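Local coordinates for folylpolyglutamate synthase protein FOLC (Mycobacterium tuberculosis, PDB 2VOS) that probably adds glutamate to dihydropteroate and, in successive steps, to tetrahydrofolate, using ATP and magnesium, and binds ADP, at residues 25-30 / 103-108; 31-36 / 122-127; 401-406 / 419-424; 376-381 / 434-439. All blocks are in the same frame, centred on the assembly; numbering follows the deposited sequence.

Contact 1: 25-30 / 103-108; sequences ASLLQV and SPVERI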
# COMPACT_ATOMS: atom_id res chain seq x y z
N ALA A 25 7.63 -3.96 24.73
CA ALA A 25 7.72 -2.74 25.50
C ALA A 25 8.83 -1.85 24.93
O ALA A 25 8.63 -0.63 24.80
CB ALA A 25 7.98 -3.07 26.96
N SER A 26 9.98 -2.44 24.60
CA SER A 26 11.08 -1.68 23.97
C SER A 26 10.60 -1.09 22.68
O SER A 26 10.87 0.06 22.38
CB SER A 26 12.34 -2.53 23.72
OG SER A 26 12.91 -2.95 24.97
N LEU A 27 9.87 -1.85 21.88
CA LEU A 27 9.34 -1.30 20.65
C LEU A 27 8.47 -0.07 20.92
O LEU A 27 8.56 0.94 20.23
CB LEU A 27 8.55 -2.36 19.90
CG LEU A 27 8.04 -1.80 18.58
CD1 LEU A 27 8.25 -2.73 17.45
CD2 LEU A 27 6.60 -1.52 18.70
N LEU A 28 7.62 -0.14 21.95
CA LEU A 28 6.76 1.02 22.28
C LEU A 28 7.59 2.27 22.68
O LEU A 28 7.27 3.42 22.32
CB LEU A 28 5.80 0.64 23.42
CG LEU A 28 4.76 -0.39 22.92
CD1 LEU A 28 3.69 -0.72 23.95
CD2 LEU A 28 4.09 0.12 21.69
N GLN A 29 8.66 2.03 23.42
CA GLN A 29 9.57 3.11 23.78
C GLN A 29 10.13 3.78 22.52
O GLN A 29 10.17 5.02 22.40
CB GLN A 29 10.74 2.49 24.53
CG GLN A 29 11.25 3.17 25.75
CD GLN A 29 12.01 2.18 26.64
OE1 GLN A 29 13.04 1.62 26.24
NE2 GLN A 29 11.49 1.95 27.83
N VAL A 30 10.63 2.98 21.57
CA VAL A 30 11.13 3.57 20.34
C VAL A 30 10.09 4.40 19.61
O VAL A 30 10.41 5.52 19.12
CB VAL A 30 11.77 2.54 19.41
CG1 VAL A 30 12.07 3.18 17.96
CG2 VAL A 30 13.04 1.95 20.08
N SER A 103 1.41 -2.74 13.29
CA SER A 103 2.62 -2.56 14.06
C SER A 103 3.70 -2.01 13.14
O SER A 103 3.76 -2.39 11.98
CB SER A 103 3.05 -3.91 14.67
OG SER A 103 4.38 -3.80 15.16
N PRO A 104 4.56 -1.11 13.64
CA PRO A 104 5.53 -0.58 12.73
C PRO A 104 6.55 -1.63 12.23
O PRO A 104 7.22 -1.37 11.22
CB PRO A 104 6.27 0.49 13.57
CG PRO A 104 6.04 0.12 14.97
CD PRO A 104 4.67 -0.54 15.00
N VAL A 105 6.69 -2.79 12.90
CA VAL A 105 7.59 -3.85 12.34
C VAL A 105 7.19 -4.19 10.91
O VAL A 105 8.02 -4.70 10.11
CB VAL A 105 7.65 -5.19 13.22
CG1 VAL A 105 8.04 -4.86 14.62
CG2 VAL A 105 6.32 -5.98 13.24
N GLU A 106 5.93 -3.91 10.54
CA GLU A 106 5.48 -4.30 9.21
C GLU A 106 6.28 -3.54 8.15
O GLU A 106 6.26 -3.90 6.97
CB GLU A 106 4.02 -3.92 8.98
CG GLU A 106 3.00 -4.81 9.72
CD GLU A 106 1.65 -4.08 9.82
OE1 GLU A 106 1.22 -3.47 8.80
OE2 GLU A 106 1.07 -4.03 10.93
N ARG A 107 6.83 -2.41 8.55
CA ARG A 107 7.52 -1.51 7.57
C ARG A 107 8.87 -2.05 7.13
O ARG A 107 9.40 -1.55 6.16
CB ARG A 107 7.79 -0.13 8.18
CG ARG A 107 6.44 0.56 8.54
CD ARG A 107 6.65 1.79 9.42
NE ARG A 107 5.38 2.55 9.50
CZ ARG A 107 5.00 3.52 8.64
NH1 ARG A 107 5.79 3.93 7.61
NH2 ARG A 107 3.80 4.12 8.82
N ILE A 108 9.42 -3.03 7.84
CA ILE A 108 10.70 -3.61 7.44
C ILE A 108 10.59 -5.11 7.49
O ILE A 108 10.46 -5.68 8.57
CB ILE A 108 11.85 -3.15 8.40
CG1 ILE A 108 11.81 -1.61 8.55
CG2 ILE A 108 13.25 -3.73 7.94
CD1 ILE A 108 12.72 -1.03 9.70
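Leu27 on helix 23-34 faces a short 3-10 turn at 104-107, and the two backbones come nearest at Leu27 and Pro104, whose CA atoms are 8.8 Å apart. The turn belongs to the loop that leads from strand 93-96 into strand 108-110 of the large mixed sheet. The contact therefore packs the N-terminal helix on a sheet-connecting loop.

It is small and wholly apolar. Leu27 supplies the helix side, and its two methyls divide the work. CD1 meets Val105 CG1 at 3.5 Å, the closest approach between the segments. CD2 reaches Pro104 CG at 4.1 Å, a looser touch on the proline ring. The leucine and valine side chains cross at about a right angle, and one methyl of each makes their contact. In Leu27, chi1 of -177° sets CG opposite the backbone N and carries both methyls out toward the turn. All three residues are buried. Tyr120 of helix 117-140 touches both Leu27 and Pro104, which adds a third wall to the apolar cluster.

The turn has its own polar bracing. The backbone bonds Glu106 N to Ser103 O and Arg107 N to Pro104 O follow the 3-10 pattern. The Glu106 carboxylate reaches back to the residues just before the turn: it accepts from the backbone N of Leu101 and of Gln102. At the entrance to the turn, Ser103 N donates to Glu106 OE2 at 2.7 Å, with an N-H...O angle of 160°, and meets that oxygen from above the carboxylate plane.

Contact 2: 31-36 / 122-127; sequences EHLLDQ and ATYREI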
# COMPACT_ATOMS: atom_id res chain seq x y z
N GLU A 31 8.86 3.88 19.51
CA GLU A 31 7.80 4.57 18.73
C GLU A 31 7.41 5.90 19.42
O GLU A 31 7.09 6.92 18.73
CB GLU A 31 6.54 3.69 18.63
CG GLU A 31 6.72 2.55 17.68
CD GLU A 31 7.04 3.09 16.31
OE1 GLU A 31 6.11 3.57 15.65
OE2 GLU A 31 8.21 3.06 15.90
N HIS A 32 7.39 5.87 20.75
CA HIS A 32 7.11 7.09 21.56
C HIS A 32 8.12 8.20 21.19
O HIS A 32 7.73 9.35 21.00
CB HIS A 32 7.16 6.78 23.06
CG HIS A 32 6.71 7.93 23.93
ND1 HIS A 32 5.47 8.53 23.80
CD2 HIS A 32 7.34 8.60 24.92
CE1 HIS A 32 5.35 9.51 24.68
NE2 HIS A 32 6.48 9.58 25.37
N LEU A 33 9.40 7.86 21.07
CA LEU A 33 10.40 8.84 20.64
C LEU A 33 10.15 9.30 19.22
O LEU A 33 10.19 10.50 18.96
CB LEU A 33 11.84 8.29 20.68
CG LEU A 33 12.42 8.00 22.05
CD1 LEU A 33 13.84 7.46 21.82
CD2 LEU A 33 12.40 9.24 22.91
N LEU A 34 9.98 8.34 18.30
CA LEU A 34 9.86 8.66 16.88
C LEU A 34 8.63 9.55 16.72
O LEU A 34 8.64 10.45 15.89
CB LEU A 34 9.75 7.39 15.99
CG LEU A 34 11.02 6.54 15.90
CD1 LEU A 34 10.76 5.33 15.03
CD2 LEU A 34 12.05 7.39 15.22
N ASP A 35 7.56 9.31 17.50
CA ASP A 35 6.34 10.08 17.34
C ASP A 35 6.50 11.51 17.78
O ASP A 35 5.62 12.35 17.51
CB ASP A 35 5.15 9.42 18.03
CG ASP A 35 4.70 8.14 17.31
OD1 ASP A 35 5.19 7.85 16.22
OD2 ASP A 35 3.84 7.41 17.81
N GLN A 36 7.61 11.82 18.48
CA GLN A 36 7.82 13.18 18.96
C GLN A 36 8.48 14.02 17.88
O GLN A 36 8.65 15.21 18.05
CB GLN A 36 8.64 13.22 20.23
CG GLN A 36 7.82 12.77 21.41
CD GLN A 36 8.66 12.57 22.66
OE1 GLN A 36 9.11 13.53 23.27
NE2 GLN A 36 8.87 11.31 23.05
N ALA A 122 16.80 -2.94 17.85
CA ALA A 122 18.25 -3.00 17.64
C ALA A 122 18.64 -2.17 16.42
O ALA A 122 19.67 -1.54 16.41
CB ALA A 122 18.71 -4.46 17.44
N THR A 123 17.81 -2.18 15.37
CA THR A 123 18.11 -1.38 14.18
C THR A 123 18.08 0.11 14.49
O THR A 123 18.98 0.83 14.11
CB THR A 123 17.16 -1.74 13.01
OG1 THR A 123 17.32 -3.14 12.75
CG2 THR A 123 17.51 -0.99 11.74
N TYR A 124 17.07 0.56 15.22
CA TYR A 124 16.98 1.95 15.62
C TYR A 124 18.20 2.32 16.50
O TYR A 124 18.89 3.32 16.24
CB TYR A 124 15.68 2.18 16.42
CG TYR A 124 15.67 3.55 17.02
CD1 TYR A 124 15.41 4.67 16.22
CD2 TYR A 124 15.96 3.74 18.35
CE1 TYR A 124 15.45 5.94 16.73
CE2 TYR A 124 15.99 4.98 18.88
CZ TYR A 124 15.74 6.09 18.07
OH TYR A 124 15.79 7.37 18.61
N ARG A 125 18.50 1.51 17.51
CA ARG A 125 19.61 1.79 18.40
C ARG A 125 20.91 1.86 17.64
O ARG A 125 21.77 2.69 17.92
CB ARG A 125 19.74 0.71 19.46
CG ARG A 125 18.66 0.67 20.56
CD ARG A 125 19.20 -0.23 21.71
NE ARG A 125 18.47 -0.07 22.96
CZ ARG A 125 18.78 0.84 23.89
NH1 ARG A 125 19.82 1.66 23.69
NH2 ARG A 125 18.06 0.92 25.01
N GLU A 126 21.10 0.98 16.67
CA GLU A 126 22.38 0.99 15.95
C GLU A 126 22.56 2.25 15.10
O GLU A 126 23.67 2.78 15.06
CB GLU A 126 22.60 -0.27 15.13
CG GLU A 126 22.28 -0.15 13.68
CD GLU A 126 22.47 -1.50 12.96
OE1 GLU A 126 23.19 -2.36 13.49
OE2 GLU A 126 21.91 -1.71 11.88
N ILE A 127 21.50 2.77 14.45
CA ILE A 127 21.66 4.03 13.73
C ILE A 127 21.50 5.31 14.58
O ILE A 127 21.97 6.38 14.17
CB ILE A 127 20.82 4.13 12.47
CG1 ILE A 127 19.34 4.29 12.81
CG2 ILE A 127 21.07 2.90 11.52
CD1 ILE A 127 18.54 4.82 11.58
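Leu33 and Leu34 of helix 23-34 meet the side chain of Tyr124 on helix 117-140 in a buried helix-helix contact. The tyrosine reaches across most of the gap, since the nearest CA atoms, those of Leu34 and Tyr124, are 9.9 Å apart. Its chi1 of 171° extends the ring away from its own helix toward the leucines.

The two leucines share one conformation. In each, CG lies beside the backbone N and opposite the carbonyl carbon, with chi1 near -68°. Leu33 touches with CD1 and Leu34 with CD2. Leu34 runs past the tyrosine in the opposite direction and sets CD2 against ring atom CE1 at 4.0 Å. Leu33 crosses the tyrosine at about a right angle, and its CD1 lies 3.8 Å from Tyr124 OH. Both methyls approach the ring obliquely. Leu33 is at the exposed margin, whereas Leu34 and Tyr124 are buried.

The hydroxyl has a polar partner beyond this pair: Tyr124 OH is hydrogen-bonded to Glu128 OE2, one turn further along helix 117-140. That bond ties down the outer end of the ring.

On the outer side, Gln36 turns back along the helix end, and its NE2 donates to His32 O at 3.1 Å. The same nitrogen sits 3.6 Å above the imidazole plane of His32, offset toward the rim.

Helix 151-165 completes the setting. Its Val154 packs on Leu34, and its Lys151 makes salt bridges to Glu31 and Asp35. Its Met158 touches Thr123 and Ile127. Helix 151-165 thus borders both helices of the contact.

Contact 3: 401-406 / 419-424; sequences VVVTHN and LAAGER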
# COMPACT_ATOMS: atom_id res chain seq x y z
N VAL A 401 -24.47 2.48 6.31
CA VAL A 401 -23.13 2.69 6.78
C VAL A 401 -23.16 3.12 8.25
O VAL A 401 -24.09 3.83 8.68
CB VAL A 401 -22.42 3.68 5.84
CG1 VAL A 401 -23.16 5.08 5.83
CG2 VAL A 401 -20.95 3.77 6.14
N VAL A 402 -22.19 2.64 9.04
CA VAL A 402 -21.98 3.13 10.41
C VAL A 402 -20.69 3.92 10.36
O VAL A 402 -19.64 3.36 10.05
CB VAL A 402 -21.76 1.93 11.38
CG1 VAL A 402 -21.70 2.44 12.85
CG2 VAL A 402 -22.88 0.88 11.20
N VAL A 403 -20.76 5.21 10.66
CA VAL A 403 -19.58 6.07 10.64
C VAL A 403 -19.04 6.22 12.04
O VAL A 403 -19.79 6.26 13.01
CB VAL A 403 -19.89 7.46 10.04
CG1 VAL A 403 -20.34 7.34 8.58
CG2 VAL A 403 -20.95 8.14 10.80
N THR A 404 -17.72 6.26 12.15
CA THR A 404 -17.08 6.29 13.44
C THR A 404 -15.72 6.99 13.32
O THR A 404 -15.48 7.73 12.36
CB THR A 404 -17.00 4.83 14.06
OG1 THR A 404 -16.51 4.90 15.40
CG2 THR A 404 -16.09 3.92 13.26
N HIS A 405 -14.87 6.80 14.32
CA HIS A 405 -13.56 7.48 14.42
C HIS A 405 -12.58 6.35 14.70
O HIS A 405 -12.79 5.60 15.65
CB HIS A 405 -13.58 8.43 15.63
CG HIS A 405 -12.38 9.31 15.75
ND1 HIS A 405 -11.12 8.81 16.03
CD2 HIS A 405 -12.24 10.65 15.65
CE1 HIS A 405 -10.25 9.81 16.07
NE2 HIS A 405 -10.91 10.95 15.86
N ASN A 406 -11.51 6.23 13.91
CA ASN A 406 -10.62 5.08 14.03
C ASN A 406 -9.50 5.28 15.05
O ASN A 406 -8.57 4.45 15.13
CB ASN A 406 -10.00 4.75 12.70
CG ASN A 406 -9.19 5.95 12.11
OD1 ASN A 406 -8.77 6.87 12.82
ND2 ASN A 406 -8.97 5.90 10.79
N LEU A 419 -22.55 13.62 8.55
CA LEU A 419 -23.15 14.56 7.62
C LEU A 419 -22.73 14.28 6.15
O LEU A 419 -23.57 14.20 5.27
CB LEU A 419 -22.76 15.97 8.05
CG LEU A 419 -23.17 17.24 7.32
CD1 LEU A 419 -24.71 17.41 7.29
CD2 LEU A 419 -22.50 18.38 8.12
N ALA A 420 -21.42 14.13 5.91
CA ALA A 420 -20.90 13.76 4.59
C ALA A 420 -21.64 12.52 4.06
O ALA A 420 -22.20 12.55 2.97
CB ALA A 420 -19.37 13.53 4.62
N ALA A 421 -21.68 11.45 4.86
CA ALA A 421 -22.41 10.23 4.55
C ALA A 421 -23.88 10.49 4.24
O ALA A 421 -24.42 9.97 3.25
CB ALA A 421 -22.29 9.19 5.71
N GLY A 422 -24.52 11.30 5.10
CA GLY A 422 -25.92 11.67 4.93
C GLY A 422 -26.21 12.30 3.58
O GLY A 422 -27.29 12.05 3.01
N GLU A 423 -25.28 13.10 3.07
CA GLU A 423 -25.45 13.78 1.77
C GLU A 423 -25.47 12.80 0.61
O GLU A 423 -26.10 13.08 -0.40
CB GLU A 423 -24.36 14.85 1.51
CG GLU A 423 -24.36 16.10 2.43
CD GLU A 423 -25.39 17.18 2.02
OE1 GLU A 423 -26.05 17.00 0.95
OE2 GLU A 423 -25.53 18.22 2.75
N ARG A 424 -24.77 11.66 0.74
CA ARG A 424 -24.80 10.61 -0.29
C ARG A 424 -25.77 9.44 -0.02
O ARG A 424 -26.39 8.94 -0.94
CB ARG A 424 -23.39 10.04 -0.49
CG ARG A 424 -22.44 11.06 -1.03
CD ARG A 424 -22.55 11.04 -2.53
NE ARG A 424 -21.74 12.10 -3.11
CZ ARG A 424 -21.77 12.42 -4.40
NH1 ARG A 424 -22.57 11.74 -5.22
NH2 ARG A 424 -21.02 13.41 -4.86
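Ala421 of helix 414-425 sits over Val401 and Val403 of strand 400-403, within the glutamate ligase domain of the Mur ligase family. Strand, helix and the following strand 430-432 form a beta-alpha-beta unit, and this contact lies between its first strand and its helix.

The direct interactions are all van der Waals contacts between methyl groups. Ala421 CB is the one helix atom that does the touching. It lies 3.9 Å from Val403 CG1 and 4.2 Å from Val401 CG1. The two valines are two positions apart in the strand, so both direct their side chains to this face of the sheet. Val403 presents CG1 opposite its carbonyl carbon, chi1 -62°. Val401 has a different rotamer, chi1 62°, yet also offers CG1. The backbones come nearest at Val401 and Ala421, whose CA atoms are 7.9 Å apart. All three residues are buried.

Polar interactions lie around the contact. Backbone hydrogen bonds hold the strand in its sheet and the helix within itself. Val401 and Val403 form such bonds to Arg431 of strand 430-432. On the helix, Glu423 N bonds to Leu419 O at 3.0 Å. A separate side-chain link is the salt bridge from Arg424 NH2 to Asp388 OD2.

Helix 414-425 is flanked by helix 387-394, whose Val387 and Leu391 pack on Ala420. The intervening Val402 points to the other face of the sheet, where Ala439 and Val442 of helix 436-451 cover it. Strand 400-403 is thus sandwiched between helices, with strands 374-379 and 430-432 as its neighbours in the sheet.

Contact 4: 376-381 / 434-439; sequences VGVLSV and ENLRDA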
# COMPACT_ATOMS: atom_id res chain seq x y z
N VAL A 376 -23.25 -3.85 5.21
CA VAL A 376 -23.17 -2.62 6.02
C VAL A 376 -21.72 -2.13 6.05
O VAL A 376 -20.81 -2.93 6.26
CB VAL A 376 -23.58 -2.91 7.48
CG1 VAL A 376 -23.49 -1.61 8.34
CG2 VAL A 376 -24.99 -3.49 7.51
N GLY A 377 -21.48 -0.85 5.79
CA GLY A 377 -20.10 -0.38 5.80
C GLY A 377 -19.81 0.12 7.21
O GLY A 377 -20.75 0.58 7.89
N VAL A 378 -18.55 0.05 7.66
CA VAL A 378 -18.17 0.66 8.94
C VAL A 378 -17.05 1.50 8.45
O VAL A 378 -16.08 0.98 7.84
CB VAL A 378 -17.67 -0.38 10.01
CG1 VAL A 378 -16.91 0.28 11.23
CG2 VAL A 378 -18.85 -1.20 10.55
N LEU A 379 -17.18 2.81 8.70
CA LEU A 379 -16.32 3.75 8.04
C LEU A 379 -15.67 4.78 8.96
O LEU A 379 -16.35 5.39 9.80
CB LEU A 379 -17.19 4.48 6.98
CG LEU A 379 -16.51 5.40 5.97
CD1 LEU A 379 -15.89 4.61 4.84
CD2 LEU A 379 -17.58 6.39 5.42
N SER A 380 -14.38 4.99 8.82
CA SER A 380 -13.71 6.15 9.37
C SER A 380 -12.63 6.57 8.38
O SER A 380 -11.86 5.74 7.82
CB SER A 380 -13.06 5.83 10.72
OG SER A 380 -12.21 6.89 11.16
N VAL A 381 -12.55 7.88 8.15
CA VAL A 381 -11.76 8.40 7.06
C VAL A 381 -10.90 9.52 7.59
O VAL A 381 -11.35 10.30 8.44
CB VAL A 381 -12.66 8.91 5.88
CG1 VAL A 381 -11.82 9.46 4.73
CG2 VAL A 381 -13.54 7.75 5.30
N GLU A 434 -19.28 5.79 18.64
CA GLU A 434 -18.17 6.57 19.19
C GLU A 434 -16.82 5.96 18.86
O GLU A 434 -15.81 6.69 18.78
CB GLU A 434 -18.30 6.72 20.71
CG GLU A 434 -19.57 7.49 21.18
CD GLU A 434 -19.58 7.77 22.70
OE1 GLU A 434 -18.49 7.74 23.34
OE2 GLU A 434 -20.67 8.02 23.27
N ASN A 435 -16.77 4.64 18.69
CA ASN A 435 -15.50 3.99 18.40
C ASN A 435 -15.73 2.73 17.56
O ASN A 435 -16.87 2.27 17.36
CB ASN A 435 -14.75 3.66 19.70
CG ASN A 435 -15.52 2.71 20.58
OD1 ASN A 435 -15.90 1.62 20.14
ND2 ASN A 435 -15.77 3.11 21.81
N LEU A 436 -14.63 2.21 17.05
CA LEU A 436 -14.67 1.12 16.13
C LEU A 436 -15.32 -0.14 16.66
O LEU A 436 -16.06 -0.84 15.93
CB LEU A 436 -13.23 0.84 15.66
CG LEU A 436 -13.14 -0.14 14.52
CD1 LEU A 436 -13.89 0.40 13.32
CD2 LEU A 436 -11.65 -0.42 14.14
N ARG A 437 -15.02 -0.51 17.91
CA ARG A 437 -15.65 -1.68 18.46
C ARG A 437 -17.16 -1.48 18.55
O ARG A 437 -17.92 -2.36 18.19
CB ARG A 437 -15.08 -2.00 19.85
CG ARG A 437 -15.58 -3.31 20.47
CD ARG A 437 -14.81 -3.62 21.80
NE ARG A 437 -13.35 -3.49 21.61
CZ ARG A 437 -12.44 -3.71 22.55
NH1 ARG A 437 -12.82 -4.08 23.79
NH2 ARG A 437 -11.14 -3.56 22.28
N ASP A 438 -17.59 -0.33 19.04
CA ASP A 438 -19.02 -0.02 19.04
C ASP A 438 -19.62 -0.13 17.60
O ASP A 438 -20.73 -0.66 17.42
CB ASP A 438 -19.27 1.39 19.59
CG ASP A 438 -19.21 1.49 21.15
OD1 ASP A 438 -18.87 0.51 21.87
OD2 ASP A 438 -19.52 2.61 21.63
N ALA A 439 -18.92 0.44 16.62
CA ALA A 439 -19.41 0.50 15.24
C ALA A 439 -19.60 -0.90 14.71
O ALA A 439 -20.62 -1.19 14.10
CB ALA A 439 -18.48 1.25 14.35
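Val378 of strand 374-379 packs under the first turn of helix 436-451, where it meets Leu436 and Ala439. The nearest CA atoms, those of Val378 and Ala439, are only 6.4 Å apart.

The tight part centres on one methyl. Val378 CG1 touches Ala439 CB at 3.6 Å and Leu436 CD1 at 3.7 Å. Its chi1 of 165° places CG1 opposite the backbone N and brings it to both partners. The valine and Leu436 cross at about a right angle. All three residues are buried, and Leu436 also packs on Ala477, Ala478 and Leu481 of helix 472-481.

The outer side differs. Glu434 and Arg437 are exposed and do not touch the strand segment. Here the order comes from the helix start itself. Asn435 is the N-cap: its OD1 accepts from Asp438 N at 2.8 Å, in a nearly straight bond of 174°. This satisfies an amide of the first turn.

On the strand side, Val378 is backbone-bonded to Val467, while Gly377 bonds to strand 400-403. Helices packed on a mainly parallel sheet are as expected for the Rossmann-like alpha/beta C-terminal domain of Mur ligases.

All four contacts are mainly buried and apolar across their segments, but they form two separate groups. Contacts 1 and 2 share helix 23-34 and touch each other through Val30 and Tyr124. Contacts 3 and 4 share the six-stranded sheet, where Val402 N and Gly377 O, 2.8 Å apart, probably form a hydrogen bond between neighbouring strands. The centres of contacts 1 and 3 are about 32 Å apart. Contact 2 alone has an exposed touching residue, Leu33, and alone uses an aromatic ring. Contacts 3 and 4 use small alanines to seat helices on strands, on opposite faces of the sheet. Contact 1 instead joins a helix to a loop.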